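Local coordinates for DUF115 domain-containing protein (Magnetospirillum magneticum AMB-1, PDB 5MU5) that probably transfers sugar to flagellin, as a Maf-type glycosyltransferase involved in the formation of bacterial flagella, at residues Y384-D388 / T399-A403. Residues are numbered along the deposited sequence; the frame is centred on the assembly and turned at random.
Sequences YSLDD and TAALA
Asp388 and Thr399 bring the two backbones closest, 6.6 Å between their CA atoms, where the irregular loop 384-388 runs past one face of helix 393-404. Thr399 reaches from the helix to the loop: its OG1 donates a hydrogen bond to the backbone O of Asp387 over 2.7 Å, arriving nearly head-on, with a C=O...donor angle of 166°. The side-chain rotation (chi1 -172°) sets OG1 trans to the Thr399 nitrogen and turns CG2 to the loop as well, where the methyl lies 3.8 Å from Leu386 CD1. Leu386 is the apolar half of the contact. Its CG stands opposite the carbonyl carbon (chi1 -62°), and the two methyls of the fork divide over the helix: CD1 sits against Thr399 CG2 and, 4.1 Å away, Ala400 CB, while CD2 meets Ala403 CB at 3.6 Å, one helical turn on from Thr399. The small alanines let the leucine lie close to the helix, and His266 touches both Leu386 and Ala403. Asp387 and Asp388 send their carboxylates away from this helix, into salt bridges with Arg482 and Arg478; Ile479 of helix 467-482 packs on Thr399. A valine at Thr399 would probably leave the Asp387 carbonyl without its hydroxyl donor and the loop less firmly tied to the helix. Within the MptE-like region, the contact thus joins a helix to the loop leading into it by complementary means: one short hydroxyl-to-carbonyl bond fixes the loop backbone, and buried methyl packing beside it seats Leu386, while the acidic side chains remain paired with arginines.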
loop_
_atom_site.group_PDB
_atom_site.type_symbol
_atom_site.label_atom_id
_atom_site.label_comp_id
_atom_site.label_asym_id
_atom_site.label_seq_id
_atom_site.Cartn_x
_atom_site.Cartn_y
_atom_site.Cartn_z
ATOM N N TYR A 384 -18.199 0.642 10.172
ATOM C CA TYR A 384 -18.658 1.816 9.432
ATOM C C TYR A 384 -17.721 2.186 8.277
ATOM O O TYR A 384 -17.814 3.280 7.720
ATOM C CB TYR A 384 -18.842 3.012 10.381
ATOM C CG TYR A 384 -19.682 2.706 11.601
ATOM C CD1 TYR A 384 -21.072 2.643 11.522
ATOM C CD2 TYR A 384 -19.091 2.501 12.845
ATOM C CE1 TYR A 384 -21.843 2.372 12.645
ATOM C CE2 TYR A 384 -19.855 2.224 13.972
ATOM C CZ TYR A 384 -21.218 2.154 13.859
ATOM O OH TYR A 384 -21.964 1.877 14.948
ATOM N N SER A 385 -16.816 1.281 7.923
ATOM C CA SER A 385 -15.919 1.505 6.791
ATOM C C SER A 385 -16.240 0.510 5.699
ATOM O O SER A 385 -17.049 -0.399 5.892
ATOM C CB SER A 385 -14.440 1.368 7.186
ATOM O OG SER A 385 -14.220 0.147 7.837
ATOM N N LEU A 386 -15.622 0.730 4.547
ATOM C CA LEU A 386 -15.721 -0.155 3.421
ATOM C C LEU A 386 -14.322 -0.592 3.007
ATOM O O LEU A 386 -13.360 0.159 3.165
ATOM C CB LEU A 386 -16.393 0.557 2.253
ATOM C CG LEU A 386 -17.826 1.015 2.489
ATOM C CD1 LEU A 386 -18.270 1.845 1.310
ATOM C CD2 LEU A 386 -18.775 -0.157 2.712
ATOM N N ASP A 387 -14.245 -1.829 2.524
ATOM C CA ASP A 387 -13.076 -2.382 1.872
ATOM C C ASP A 387 -13.275 -2.208 0.375
ATOM O O ASP A 387 -14.419 -2.226 -0.117
ATOM C CB ASP A 387 -12.976 -3.881 2.139
ATOM C CG ASP A 387 -12.652 -4.202 3.575
ATOM O OD1 ASP A 387 -12.023 -3.359 4.251
ATOM O OD2 ASP A 387 -13.020 -5.314 4.025
ATOM N N ASP A 388 -12.165 -2.078 -0.350
ATOM C CA ASP A 388 -12.188 -1.942 -1.799
ATOM C C ASP A 388 -13.102 -0.806 -2.236
ATOM O O ASP A 388 -13.767 -0.902 -3.259
ATOM C CB ASP A 388 -12.581 -3.275 -2.473
ATOM C CG ASP A 388 -11.531 -4.388 -2.254
ATOM O OD1 ASP A 388 -10.315 -4.131 -2.480
ATOM O OD2 ASP A 388 -11.921 -5.524 -1.874
ATOM N N THR A 399 -18.986 -1.552 -3.700
ATOM C CA THR A 399 -18.735 -2.080 -2.363
ATOM C C THR A 399 -19.811 -1.575 -1.401
ATOM O O THR A 399 -20.251 -2.327 -0.524
ATOM C CB THR A 399 -17.297 -1.794 -1.842
ATOM O OG1 THR A 399 -17.087 -2.501 -0.610
ATOM C CG2 THR A 399 -17.077 -0.323 -1.568
ATOM N N ALA A 400 -20.253 -0.326 -1.588
ATOM C CA ALA A 400 -21.328 0.240 -0.751
ATOM C C ALA A 400 -22.590 -0.574 -0.939
ATOM O O ALA A 400 -23.278 -0.884 0.022
ATOM C CB ALA A 400 -21.601 1.696 -1.091
ATOM N N ALA A 401 -22.893 -0.925 -2.181
ATOM C CA ALA A 401 -24.113 -1.676 -2.478
ATOM C C ALA A 401 -24.129 -3.049 -1.807
ATOM O O ALA A 401 -25.145 -3.475 -1.270
ATOM C CB ALA A 401 -24.276 -1.831 -3.973
ATOM N N LEU A 402 -22.993 -3.732 -1.836
ATOM C CA LEU A 402 -22.882 -5.052 -1.235
ATOM C C LEU A 402 -22.944 -4.945 0.280
ATOM O O LEU A 402 -23.563 -5.766 0.938
ATOM C CB LEU A 402 -21.578 -5.739 -1.682
ATOM C CG LEU A 402 -21.555 -6.090 -3.167
ATOM C CD1 LEU A 402 -20.122 -6.330 -3.634
ATOM C CD2 LEU A 402 -22.445 -7.297 -3.454
ATOM N N ALA A 403 -22.335 -3.897 0.820
ATOM C CA ALA A 403 -22.340 -3.672 2.257
ATOM C C ALA A 403 -23.773 -3.435 2.787
ATOM O O ALA A 403 -24.149 -3.955 3.847
ATOM C CB ALA A 403 -21.432 -2.513 2.590
#